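Local coordinates for protein alpha-1,2-mannosidase (Bacteroides thetaiotaomicron, PDB 2WW2) that hydrolyses alpha-mannosidic linkages with inversion of configuration, as a calcium-dependent glycoside hydrolase of family 92 in a human gut symbiont, at residues S59-F64 and V114-G119; T79-P84 and K94-P99; E265-Y270 and T294-R299; S314-N319 and G323-D328; Y643-C646 and Y652-G655. All coordinates share one frame; numbering follows the deposited sequence. Where two conformers were deposited one is given.

Overall arrangement
The five contacts fall into three neighbourhoods. Contacts 1 and 2 share the strands of the N-terminal family 92 domain; their centres are about 9 Å apart, and M61 N lies 2.8 Å from V98 O between them. Contacts 3 and 4, with centres about 21 Å apart, belong to the catalytic domain and meet at a salt bridge from R299 NE to D328 OD2 (2.6 Å). Contact 5 lies across the chain's centre from contacts 1 and 2, its own centre about 44 Å from that of contact 1 and about 23 Å from that of contact 3. Glycerol, probably from the crystallisation liquor, lies about 4 Å from the L296 side chain, and D328 O also bonds a glycerol.

Contact 1 (S59-F64 and V114-G119); sequences SLMRGF and VTFNNG
F116 reaches across to M61 and F64 and illustrates how a single phenyl ring can join strands that are not direct neighbours. With CG anti to its own carbonyl carbon (chi1 -62°), CB and CG serve as the stem that sends the ring toward 59-64. Along one side of the ring, CE1 carries the closest approach, 3.5 Å to M61 CB. M61 CB thus meets the ring at its edge, near the ring plane, and the two side chains cross at about a right angle. At the far end, F116 CZ lies 4.0 Å from F64 CZ, the two phenylalanines arriving from opposite directions. V114 adds a methyl to the same apolar patch: its CG1 sits 3.8 Å from F64 CZ, in the plane of that ring and at its edge. A classic beta bulge at R62 and G63, both facing Q44, lets M61 and F64 point to the same side although they are three residues apart. Strand 98-108 runs between the two segments, pairing with 60-67 on one flank and with 111-116 on the other, and V98 packs on F116. M83 of strand 80-86 touches both phenylalanines, and T122 and L124 of strand 121-126 pack on F64.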
# COMPACT_ATOMS: atom_id res chain seq x y z
N SER A 59 26.55 -17.00 12.65
CA SER A 59 27.65 -17.85 12.22
C SER A 59 28.46 -18.42 13.38
O SER A 59 29.59 -18.90 13.18
CB SER A 59 28.57 -17.05 11.28
OG SER A 59 29.12 -15.92 11.98
N LEU A 60 27.90 -18.36 14.59
CA LEU A 60 28.59 -18.83 15.78
C LEU A 60 27.71 -19.88 16.46
O LEU A 60 26.55 -19.61 16.77
CB LEU A 60 28.85 -17.68 16.75
CG LEU A 60 29.75 -16.54 16.23
CD1 LEU A 60 29.77 -15.37 17.22
CD2 LEU A 60 31.16 -17.05 15.98
N MET A 61 28.26 -21.07 16.67
CA MET A 61 27.49 -22.14 17.27
C MET A 61 27.77 -22.25 18.76
O MET A 61 28.89 -22.07 19.20
CB MET A 61 27.80 -23.47 16.60
CG MET A 61 26.82 -24.55 17.00
SD MET A 61 25.36 -24.48 15.99
CE MET A 61 26.00 -24.96 14.37
N ARG A 62 26.72 -22.52 19.55
CA ARG A 62 26.88 -22.65 21.02
C ARG A 62 26.68 -24.07 21.54
O ARG A 62 27.16 -24.41 22.63
CB ARG A 62 25.87 -21.78 21.77
CG ARG A 62 25.86 -20.33 21.35
CD ARG A 62 24.98 -19.52 22.28
NE ARG A 62 24.67 -18.24 21.66
CZ ARG A 62 24.94 -17.06 22.19
NH1 ARG A 62 25.53 -16.98 23.38
NH2 ARG A 62 24.61 -15.97 21.53
N GLY A 63 25.92 -24.88 20.82
CA GLY A 63 25.69 -26.25 21.29
C GLY A 63 24.79 -27.06 20.37
O GLY A 63 24.29 -26.54 19.36
N PHE A 64 24.58 -28.32 20.75
CA PHE A 64 23.63 -29.18 20.08
C PHE A 64 22.60 -29.58 21.11
O PHE A 64 22.92 -30.26 22.07
CB PHE A 64 24.33 -30.38 19.44
CG PHE A 64 25.34 -29.96 18.42
CD1 PHE A 64 24.98 -29.80 17.09
CD2 PHE A 64 26.65 -29.68 18.81
CE1 PHE A 64 25.92 -29.38 16.15
CE2 PHE A 64 27.60 -29.26 17.89
CZ PHE A 64 27.24 -29.11 16.55
N VAL A 114 28.52 -30.77 10.87
CA VAL A 114 29.12 -29.45 10.66
C VAL A 114 30.61 -29.53 10.99
O VAL A 114 31.03 -30.29 11.88
CB VAL A 114 28.41 -28.36 11.50
CG1 VAL A 114 28.60 -28.64 13.00
CG2 VAL A 114 28.90 -26.96 11.14
N THR A 115 31.42 -28.78 10.24
CA THR A 115 32.84 -28.65 10.55
C THR A 115 33.09 -27.19 10.86
O THR A 115 32.75 -26.30 10.05
CB THR A 115 33.70 -29.11 9.38
OG1 THR A 115 33.34 -30.45 9.05
CG2 THR A 115 35.21 -29.03 9.71
N PHE A 116 33.63 -26.93 12.04
CA PHE A 116 33.88 -25.57 12.46
C PHE A 116 35.10 -25.00 11.76
O PHE A 116 35.88 -25.74 11.14
CB PHE A 116 34.00 -25.52 14.00
CG PHE A 116 32.72 -25.95 14.69
CD1 PHE A 116 31.70 -25.04 14.89
CD2 PHE A 116 32.54 -27.27 15.09
CE1 PHE A 116 30.52 -25.42 15.51
CE2 PHE A 116 31.36 -27.67 15.72
CZ PHE A 116 30.35 -26.73 15.92
N ASN A 117 35.26 -23.69 11.83
CA ASN A 117 36.40 -23.06 11.17
C ASN A 117 37.73 -23.59 11.70
O ASN A 117 38.72 -23.60 10.98
CB ASN A 117 36.36 -21.52 11.33
CG ASN A 117 35.24 -20.86 10.51
OD1 ASN A 117 34.47 -21.53 9.80
ND2 ASN A 117 35.13 -19.53 10.64
N ASN A 118 37.76 -24.04 12.96
CA ASN A 118 39.00 -24.55 13.55
C ASN A 118 39.28 -26.01 13.16
O ASN A 118 40.26 -26.61 13.60
CB ASN A 118 39.01 -24.40 15.08
CG ASN A 118 37.89 -25.18 15.75
OD1 ASN A 118 37.26 -26.01 15.12
ND2 ASN A 118 37.63 -24.90 17.03
N GLY A 119 38.40 -26.58 12.34
CA GLY A 119 38.61 -27.92 11.83
C GLY A 119 37.92 -29.02 12.62
O GLY A 119 37.92 -30.18 12.19

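Contact 2 (T79-P84 and K94-P99)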
# COMPACT_ATOMS: atom_id res chain seq x y z
N THR A 79 15.19 -29.52 28.13
CA THR A 79 16.26 -29.33 27.13
C THR A 79 17.64 -29.26 27.79
O THR A 79 17.80 -28.69 28.88
CB THR A 79 15.99 -28.07 26.22
OG1 THR A 79 16.98 -27.96 25.20
CG2 THR A 79 15.95 -26.77 27.03
N PHE A 80 18.63 -29.88 27.13
CA PHE A 80 20.03 -29.76 27.54
C PHE A 80 20.86 -29.74 26.26
O PHE A 80 20.30 -29.95 25.17
CB PHE A 80 20.44 -30.90 28.50
CG PHE A 80 20.56 -32.25 27.85
CD1 PHE A 80 21.79 -32.70 27.38
CD2 PHE A 80 19.47 -33.11 27.77
CE1 PHE A 80 21.92 -33.96 26.80
CE2 PHE A 80 19.61 -34.38 27.17
CZ PHE A 80 20.83 -34.80 26.69
N SER A 81 22.15 -29.42 26.35
CA SER A 81 22.95 -29.41 25.11
C SER A 81 24.28 -30.07 25.32
O SER A 81 24.76 -30.22 26.45
CB SER A 81 23.17 -27.99 24.56
OG SER A 81 24.03 -27.24 25.41
N ILE A 82 24.91 -30.44 24.22
CA ILE A 82 26.22 -31.04 24.22
C ILE A 82 27.03 -30.23 23.21
O ILE A 82 26.52 -29.91 22.14
CB ILE A 82 26.13 -32.51 23.75
CG1 ILE A 82 25.48 -33.39 24.81
CG2 ILE A 82 27.50 -33.05 23.38
CD1 ILE A 82 25.04 -34.76 24.27
N MET A 83 28.27 -29.86 23.55
CA MET A 83 29.08 -29.03 22.66
C MET A 83 30.53 -29.48 22.69
O MET A 83 31.23 -29.30 23.68
CB MET A 83 28.98 -27.54 23.06
CG MET A 83 29.73 -26.63 22.10
SD MET A 83 29.12 -26.80 20.39
CE MET A 83 30.07 -25.48 19.63
N PRO A 84 31.00 -30.09 21.60
CA PRO A 84 32.42 -30.39 21.55
C PRO A 84 33.22 -29.10 21.29
O PRO A 84 32.72 -28.21 20.60
CB PRO A 84 32.54 -31.39 20.40
CG PRO A 84 31.35 -31.13 19.54
CD PRO A 84 30.26 -30.59 20.43
N LYS A 94 26.90 -18.21 27.20
CA LYS A 94 27.22 -16.84 26.80
C LYS A 94 28.58 -16.75 26.17
O LYS A 94 28.85 -15.81 25.42
CB LYS A 94 27.19 -15.91 28.01
CG LYS A 94 25.85 -15.87 28.74
CD LYS A 94 25.04 -14.66 28.33
CE LYS A 94 23.88 -14.43 29.29
NZ LYS A 94 22.95 -13.38 28.77
N GLU A 95 29.45 -17.71 26.47
CA GLU A 95 30.83 -17.71 26.01
C GLU A 95 31.20 -18.83 25.02
O GLU A 95 32.28 -18.77 24.43
CB GLU A 95 31.79 -17.81 27.20
CG GLU A 95 31.80 -16.59 28.06
CD GLU A 95 32.99 -16.58 28.97
OE1 GLU A 95 32.98 -17.34 29.96
OE2 GLU A 95 33.96 -15.84 28.68
N ARG A 96 30.34 -19.84 24.86
CA ARG A 96 30.59 -20.92 23.91
C ARG A 96 30.09 -20.47 22.56
O ARG A 96 28.91 -20.63 22.25
CB ARG A 96 29.83 -22.22 24.25
CG ARG A 96 30.31 -22.94 25.46
CD ARG A 96 29.65 -24.33 25.60
NE ARG A 96 28.25 -24.37 25.18
CZ ARG A 96 27.20 -24.27 26.00
NH1 ARG A 96 27.36 -24.10 27.32
NH2 ARG A 96 25.97 -24.34 25.48
N LEU A 97 30.98 -19.90 21.77
CA LEU A 97 30.61 -19.34 20.49
C LEU A 97 31.67 -19.77 19.51
O LEU A 97 32.76 -19.23 19.52
CB LEU A 97 30.64 -17.81 20.56
CG LEU A 97 29.51 -17.04 21.24
CD1 LEU A 97 28.15 -17.40 20.70
CD2 LEU A 97 29.59 -17.22 22.74
N VAL A 98 31.36 -20.73 18.64
CA VAL A 98 32.38 -21.27 17.77
C VAL A 98 31.98 -21.03 16.32
O VAL A 98 30.90 -21.47 15.89
CB VAL A 98 32.55 -22.78 18.00
CG1 VAL A 98 33.71 -23.31 17.15
CG2 VAL A 98 32.77 -23.06 19.49
N PRO A 99 32.85 -20.34 15.57
CA PRO A 99 32.49 -19.96 14.19
C PRO A 99 32.45 -21.16 13.23
O PRO A 99 33.30 -22.06 13.32
CB PRO A 99 33.59 -18.95 13.77
CG PRO A 99 34.63 -18.96 14.86
CD PRO A 99 34.11 -19.74 16.05
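Within the antiparallel beta architecture of the N-terminal family 92 domain, S81 and M83 of strand 80-86 reach past an intervening strand, 60-67, to R96 and V98. R96 lies just ahead of strand 98-108, and its long side chain offers a worked case of an arginine serving apolar and polar neighbours together. The side chains of R96 and M83 slide past each other in opposite directions, with R96 NE 3.9 Å from M83 CB and R96 CD 4.1 Å from the same M83 CB. The arginine chain then bends at chi3 (-37°), which turns the guanidinium toward S81. There NH2 comes within 3.5 Å of S81 OG, but the angle is too poor for a hydrogen bond. The bonds that do fix the group come from elsewhere: NE gives a hydrogen bond to the carbonyl O of R62 on the intervening strand, while NH1 forms a salt bridge with D148 and also bonds M91 O. The buried charge is met by an acid and by backbone oxygens. A leucine here, without the guanidinium, would probably leave the D148 carboxylate without its mate and the R62 carbonyl without this donor. Beyond the guanidinium the contact is purely apolar. M83 starts with CG anti to its backbone N (chi1 -176°), bends at chi2 and then runs extended, which brings its terminal CE to 3.6 Å from V98 CG2.

Contact 3 (E265-Y270 and T294-R299)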
# COMPACT_ATOMS: atom_id res chain seq x y z
N GLU A 265 16.30 -45.00 7.06
CA GLU A 265 15.31 -46.01 6.71
C GLU A 265 13.92 -45.64 7.23
O GLU A 265 12.93 -45.77 6.51
CB GLU A 265 15.72 -47.39 7.22
CG GLU A 265 14.70 -48.47 6.89
CD GLU A 265 15.21 -49.85 7.21
OE1 GLU A 265 15.50 -50.12 8.39
OE2 GLU A 265 15.34 -50.67 6.28
N GLN A 266 13.83 -45.16 8.47
CA GLN A 266 12.53 -44.72 8.99
C GLN A 266 11.92 -43.60 8.14
O GLN A 266 10.74 -43.64 7.77
CB GLN A 266 12.67 -44.27 10.44
CG GLN A 266 12.96 -45.45 11.38
CD GLN A 266 11.86 -46.50 11.31
OE1 GLN A 266 10.68 -46.20 11.56
NE2 GLN A 266 12.22 -47.73 10.96
N TRP A 267 12.72 -42.58 7.83
CA TRP A 267 12.18 -41.48 7.02
C TRP A 267 11.75 -41.99 5.64
O TRP A 267 10.67 -41.63 5.14
CB TRP A 267 13.17 -40.33 6.90
CG TRP A 267 13.15 -39.49 8.14
CD1 TRP A 267 14.10 -39.46 9.14
CD2 TRP A 267 12.12 -38.59 8.54
NE1 TRP A 267 13.71 -38.58 10.13
CE2 TRP A 267 12.50 -38.03 9.78
CE3 TRP A 267 10.89 -38.20 7.97
CZ2 TRP A 267 11.70 -37.12 10.47
CZ3 TRP A 267 10.11 -37.26 8.63
CH2 TRP A 267 10.52 -36.74 9.88
N ASN A 268 12.56 -42.83 5.02
CA ASN A 268 12.16 -43.34 3.71
C ASN A 268 10.85 -44.13 3.78
O ASN A 268 10.01 -44.04 2.89
CB ASN A 268 13.28 -44.18 3.09
CG ASN A 268 14.36 -43.31 2.46
OD1 ASN A 268 14.07 -42.22 1.98
ND2 ASN A 268 15.59 -43.80 2.44
N ASN A 269 10.69 -44.91 4.85
CA ASN A 269 9.45 -45.68 5.05
C ASN A 269 8.22 -44.77 5.16
O ASN A 269 7.21 -44.99 4.49
CB ASN A 269 9.56 -46.57 6.30
CG ASN A 269 10.47 -47.80 6.08
OD1 ASN A 269 10.89 -48.09 4.95
ND2 ASN A 269 10.76 -48.52 7.16
N TYR A 270 8.29 -43.78 6.04
CA TYR A 270 7.14 -42.90 6.28
C TYR A 270 6.92 -41.91 5.13
O TYR A 270 5.77 -41.72 4.69
CB TYR A 270 7.25 -42.18 7.64
CG TYR A 270 6.96 -43.12 8.80
CD1 TYR A 270 5.65 -43.45 9.14
CD2 TYR A 270 7.99 -43.70 9.53
CE1 TYR A 270 5.38 -44.32 10.19
CE2 TYR A 270 7.73 -44.59 10.57
CZ TYR A 270 6.43 -44.88 10.89
OH TYR A 270 6.18 -45.74 11.93
N THR A 294 5.76 -32.06 8.26
CA THR A 294 4.44 -32.46 8.73
C THR A 294 4.47 -33.69 9.66
O THR A 294 3.58 -33.87 10.49
CB THR A 294 3.52 -32.75 7.53
OG1 THR A 294 3.42 -31.57 6.71
CG2 THR A 294 2.16 -33.18 8.00
N LEU A 295 5.49 -34.54 9.52
CA LEU A 295 5.57 -35.75 10.35
C LEU A 295 6.32 -35.58 11.69
O LEU A 295 6.60 -36.56 12.38
CB LEU A 295 6.25 -36.88 9.57
CG LEU A 295 5.63 -37.25 8.21
CD1 LEU A 295 6.26 -38.55 7.72
CD2 LEU A 295 4.10 -37.37 8.30
N LEU A 296 6.69 -34.36 12.03
CA LEU A 296 7.41 -34.09 13.28
C LEU A 296 6.49 -33.98 14.50
O LEU A 296 6.80 -34.54 15.56
CB LEU A 296 8.26 -32.83 13.15
CG LEU A 296 9.44 -32.91 12.17
CD1 LEU A 296 10.09 -31.52 12.01
CD2 LEU A 296 10.46 -33.98 12.58
N PHE A 297 5.38 -33.24 14.37
CA PHE A 297 4.50 -32.93 15.52
C PHE A 297 3.09 -33.46 15.25
O PHE A 297 2.71 -33.62 14.10
CB PHE A 297 4.39 -31.41 15.74
CG PHE A 297 5.70 -30.71 15.98
CD1 PHE A 297 6.14 -30.49 17.28
CD2 PHE A 297 6.46 -30.24 14.92
CE1 PHE A 297 7.34 -29.82 17.53
CE2 PHE A 297 7.68 -29.57 15.15
CZ PHE A 297 8.11 -29.36 16.46
N PRO A 298 2.31 -33.74 16.31
CA PRO A 298 2.76 -33.68 17.70
C PRO A 298 3.74 -34.82 17.98
O PRO A 298 3.71 -35.86 17.31
CB PRO A 298 1.46 -33.88 18.50
CG PRO A 298 0.62 -34.79 17.59
CD PRO A 298 0.92 -34.22 16.19
N ARG A 299 4.58 -34.65 18.99
CA ARG A 299 5.53 -35.70 19.34
C ARG A 299 4.90 -36.76 20.24
O ARG A 299 4.01 -36.47 21.07
CB ARG A 299 6.78 -35.13 20.03
CG ARG A 299 6.51 -34.66 21.49
CD ARG A 299 7.81 -34.11 22.12
NE ARG A 299 8.20 -32.87 21.44
CZ ARG A 299 9.08 -32.79 20.45
NH1 ARG A 299 9.74 -33.87 20.02
NH2 ARG A 299 9.33 -31.62 19.90
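W267 presents the six-membered end of its indole to two consecutive leucines, and each takes a different part of it. L296 CD2 comes in at the ring edge, near the plane, 3.9 Å from W267 CH2, and the two side chains cross at about a right angle. L295 approaches obliquely, with its CB 4.0 Å from W267 CZ3, the two side chains passing in opposite directions. One helical turn on, Y270 adds its CB, 3.8 Å from L295 CD1, while the phenol ring leads away from the contact. Helix 281-294 has just ended here, and L295 is the first residue after it to depart from helical angles. In fold terms, the contact joins helix 256-271 to the loop before strand 299-304, next to residues of the N-terminal domain, consistent with the two-domain plan of family 92. The second shell draws on both parts. W267 NE1 is hydrogen-bonded to A33 O, Y292 meets the indole with planes at about 55°, and W36 packs edge-to-face with the Y270 ring. An alanine in place of W267 would probably open a gap beside L295 and L296 and leave the A33 carbonyl without its indole donor. Y346 bonds the carbonyl O of Y270 through its OH and also touches L295, as does F342 of helix 338-345.

Contact 4 (S314-N319 and G323-D328)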
# COMPACT_ATOMS: atom_id res chain seq x y z
N SER A 314 2.73 -38.05 32.73
CA SER A 314 1.69 -37.13 32.30
C SER A 314 2.08 -35.68 32.55
O SER A 314 2.34 -35.30 33.70
CB SER A 314 0.39 -37.41 33.07
OG SER A 314 -0.56 -36.40 32.76
N PRO A 315 2.10 -34.86 31.48
CA PRO A 315 2.40 -33.46 31.75
C PRO A 315 1.15 -32.74 32.24
O PRO A 315 1.20 -31.52 32.41
CB PRO A 315 2.84 -32.91 30.38
CG PRO A 315 2.05 -33.73 29.39
CD PRO A 315 1.88 -35.12 30.04
N TYR A 316 0.05 -33.48 32.45
CA TYR A 316 -1.18 -32.91 33.00
C TYR A 316 -1.35 -33.16 34.50
O TYR A 316 -1.83 -32.27 35.21
CB TYR A 316 -2.42 -33.37 32.23
CG TYR A 316 -2.36 -32.94 30.77
CD1 TYR A 316 -2.72 -31.65 30.40
CD2 TYR A 316 -1.86 -33.79 29.79
CE1 TYR A 316 -2.62 -31.23 29.09
CE2 TYR A 316 -1.77 -33.38 28.48
CZ TYR A 316 -2.15 -32.10 28.14
OH TYR A 316 -2.05 -31.67 26.84
N ASP A 317 -0.95 -34.33 34.99
CA ASP A 317 -1.09 -34.61 36.42
C ASP A 317 0.22 -35.06 37.09
O ASP A 317 0.25 -35.28 38.29
CB ASP A 317 -2.26 -35.58 36.72
CG ASP A 317 -1.99 -37.02 36.28
OD1 ASP A 317 -0.85 -37.38 35.88
OD2 ASP A 317 -2.94 -37.82 36.35
N GLY A 318 1.29 -35.18 36.30
CA GLY A 318 2.60 -35.50 36.87
C GLY A 318 2.83 -36.94 37.34
O GLY A 318 3.90 -37.26 37.88
N ASN A 319 1.82 -37.79 37.17
CA ASN A 319 1.97 -39.22 37.45
C ASN A 319 2.35 -40.00 36.20
O ASN A 319 2.23 -39.49 35.09
CB ASN A 319 0.67 -39.74 38.06
CG ASN A 319 0.38 -39.11 39.40
OD1 ASN A 319 -0.75 -38.74 39.70
ND2 ASN A 319 1.41 -38.98 40.21
N GLY A 323 -0.12 -46.44 28.64
CA GLY A 323 -0.79 -46.03 27.43
C GLY A 323 -0.01 -44.98 26.66
O GLY A 323 1.22 -44.96 26.70
N TYR A 324 -0.75 -44.10 25.97
CA TYR A 324 -0.15 -43.15 25.04
C TYR A 324 -0.45 -41.72 25.42
O TYR A 324 -1.52 -41.39 25.92
CB TYR A 324 -0.65 -43.40 23.60
CG TYR A 324 -0.43 -44.82 23.13
CD1 TYR A 324 0.86 -45.30 22.92
CD2 TYR A 324 -1.51 -45.68 22.90
CE1 TYR A 324 1.07 -46.60 22.48
CE2 TYR A 324 -1.29 -46.99 22.47
CZ TYR A 324 -0.00 -47.43 22.26
OH TYR A 324 0.24 -48.72 21.83
N MET A 325 0.53 -40.87 25.16
CA MET A 325 0.37 -39.45 25.32
C MET A 325 1.16 -38.81 24.18
O MET A 325 2.19 -39.35 23.76
CB MET A 325 0.90 -38.99 26.69
CG MET A 325 0.76 -37.48 26.94
SD MET A 325 -0.90 -36.80 26.71
CE MET A 325 -1.85 -37.73 27.95
N TYR A 326 0.64 -37.70 23.66
CA TYR A 326 1.37 -36.86 22.68
C TYR A 326 1.36 -35.45 23.19
O TYR A 326 0.51 -35.09 24.01
CB TYR A 326 0.64 -36.84 21.31
CG TYR A 326 0.90 -38.07 20.47
CD1 TYR A 326 1.73 -38.00 19.35
CD2 TYR A 326 0.33 -39.30 20.82
CE1 TYR A 326 1.98 -39.14 18.59
CE2 TYR A 326 0.58 -40.44 20.06
CZ TYR A 326 1.39 -40.35 18.94
OH TYR A 326 1.64 -41.49 18.20
N THR A 327 2.22 -34.61 22.64
CA THR A 327 2.14 -33.21 22.99
C THR A 327 2.84 -32.33 21.95
O THR A 327 3.23 -32.83 20.90
CB THR A 327 2.74 -32.95 24.38
OG1 THR A 327 2.44 -31.59 24.75
CG2 THR A 327 4.27 -33.15 24.37
N ASP A 328 2.98 -31.04 22.27
CA ASP A 328 3.57 -30.06 21.37
C ASP A 328 2.76 -29.86 20.11
O ASP A 328 3.18 -30.23 19.01
CB ASP A 328 5.02 -30.41 21.09
CG ASP A 328 5.88 -30.20 22.32
OD1 ASP A 328 5.69 -29.15 22.98
OD2 ASP A 328 6.69 -31.10 22.65
O HOH W 1 -1.35 -33.27 24.74
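M325 packs against P315 and Y316, and the contact shows how a closely packed, sulfur-bearing core can adjoin a looser side bridged by a water. The segment 314-319 links strands 310-313 and 320-322, and strand 326-330 pairs with 299-304, all in an antiparallel sheet of the catalytic domain. On the packed side, CG of M325 stands 4.1 Å from P315 CD. The chain then bends at chi2 and again at chi3, which brings SD to 3.9 Å from Y316 CE2. This is a Met-aromatic contact of the edge type: the sulfur lies 83° off the ring normal, close to the plane of the tyrosine. F301 of strand 299-304 packs on the same proline, and E363 of helix 347-364 lies against M325.

At the other end of Y316 the fit is looser. Its OH does not reach the strand 326-330 directly; a water 2.7 Å from Y316 OH fills in and donates to Y326 O, also at 2.7 Å. The water sits near the plane of the tyrosine ring, at its edge.

Bonds within the loop help to hold its shape. S314 OG accepts from Y316 N (3.0 Å) and from D317 N (3.1 Å), an ST turn and ST motif together, and is also hydrogen-bonded to E363. D317 OD1 accepts from N319 N in an Asx turn, met from 42° out of the carboxylate plane. The chemistry implies a division of labour: the sulfur faces ring-edge hydrogens, which probably carry slight positive charge, while one water links the phenol oxygen to the strand carbonyl, to which it donates.

Contact 5 (Y643-C646 and Y652-G655)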
# COMPACT_ATOMS: atom_id res chain seq x y z
N TYR A 643 -7.93 -31.65 -0.97
CA TYR A 643 -7.72 -30.98 0.31
C TYR A 643 -8.94 -31.11 1.21
O TYR A 643 -10.07 -31.01 0.73
CB TYR A 643 -7.45 -29.48 0.05
CG TYR A 643 -7.09 -28.69 1.27
CD1 TYR A 643 -5.77 -28.64 1.72
CD2 TYR A 643 -8.05 -27.98 1.99
CE1 TYR A 643 -5.41 -27.89 2.85
CE2 TYR A 643 -7.69 -27.24 3.13
CZ TYR A 643 -6.38 -27.20 3.54
OH TYR A 643 -6.03 -26.48 4.67
N PRO A 644 -8.72 -31.33 2.51
CA PRO A 644 -9.80 -31.50 3.50
C PRO A 644 -10.34 -30.13 3.92
O PRO A 644 -9.99 -29.63 4.99
CB PRO A 644 -9.09 -32.18 4.69
CG PRO A 644 -7.69 -31.62 4.62
CD PRO A 644 -7.39 -31.58 3.11
N VAL A 645 -11.19 -29.55 3.10
CA VAL A 645 -11.79 -28.25 3.43
C VAL A 645 -12.49 -28.24 4.80
O VAL A 645 -12.36 -27.29 5.57
CB VAL A 645 -12.76 -27.83 2.31
CG1 VAL A 645 -13.58 -26.58 2.73
CG2 VAL A 645 -11.97 -27.55 1.02
N CYS A 646 -13.23 -29.31 5.10
CA CYS A 646 -14.00 -29.34 6.34
C CYS A 646 -13.74 -30.63 7.12
O CYS A 646 -14.48 -31.63 6.97
CB CYS A 646 -15.50 -29.22 6.03
SG CYS A 646 -16.54 -29.07 7.48
N TYR A 652 -12.68 -34.77 0.48
CA TYR A 652 -11.57 -33.90 0.11
C TYR A 652 -11.91 -33.20 -1.20
O TYR A 652 -12.18 -33.88 -2.20
CB TYR A 652 -10.28 -34.74 -0.06
CG TYR A 652 -9.93 -35.60 1.14
CD1 TYR A 652 -9.00 -35.16 2.08
CD2 TYR A 652 -10.54 -36.84 1.33
CE1 TYR A 652 -8.66 -35.94 3.16
CE2 TYR A 652 -10.22 -37.62 2.42
CZ TYR A 652 -9.27 -37.16 3.33
OH TYR A 652 -8.96 -37.93 4.42
N ALA A 653 -11.91 -31.86 -1.20
CA ALA A 653 -12.20 -31.11 -2.41
C ALA A 653 -11.03 -31.24 -3.38
O ALA A 653 -9.87 -31.19 -2.99
CB ALA A 653 -12.48 -29.63 -2.09
N ILE A 654 -11.36 -31.43 -4.65
CA ILE A 654 -10.35 -31.61 -5.69
C ILE A 654 -9.78 -30.26 -6.18
O ILE A 654 -10.51 -29.30 -6.43
CB ILE A 654 -10.91 -32.49 -6.84
CG1 ILE A 654 -11.07 -33.92 -6.30
CG2 ILE A 654 -9.93 -32.51 -8.06
CD1 ILE A 654 -11.90 -34.84 -7.17
N GLY A 655 -8.46 -30.20 -6.25
CA GLY A 655 -7.79 -29.01 -6.77
C GLY A 655 -7.21 -29.37 -8.12
O GLY A 655 -7.95 -29.61 -9.08
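The Y652 ring turns an edge to Y643, with the backbone carbonyl carbon of Y643 near its plane, and meets the proline that follows obliquely: P644 CB lies 4.0 Å from Y652 CD1. The Y643 ring has P644 CD over one face, 3.4 Å above the plane and offset toward the rim, so the proline ring is shared by both tyrosines. Y592 and W634 also meet the Y643 ring, Y592 with the two planes at about 10°.

The backbones of the two segments form a short antiparallel pairing. Y643 and A653 form a hydrogen-bonded pair, with Y643 N donating to A653 O at 2.8 Å and A653 N returning a bond of 2.8 Å to Y643 O. The first donor lies in the carbonyl plane of A653; the second is tilted 25° from that of Y643. The Y643 oxygen is gripped further by a CA-H contact from Y652 CA (3.3 Å) and by a weak bond from V645 N, which closes an inverse gamma turn centred on P644. That turn swings the chain off the strand, yet V645 still packs on it: CG2, anti to the carbonyl carbon, comes to 3.8 Å from A653 CB.

Strand 642-643 is an outer strand of a three-stranded antiparallel sheet in the catalytic domain, with 651-654 in the middle and 700-702 on its other side. Helix 338-345 packs on P644 and Y652, helix 632-640 lies against Y643 and P644 through F637, and Y652 OH is hydrogen-bonded to K394.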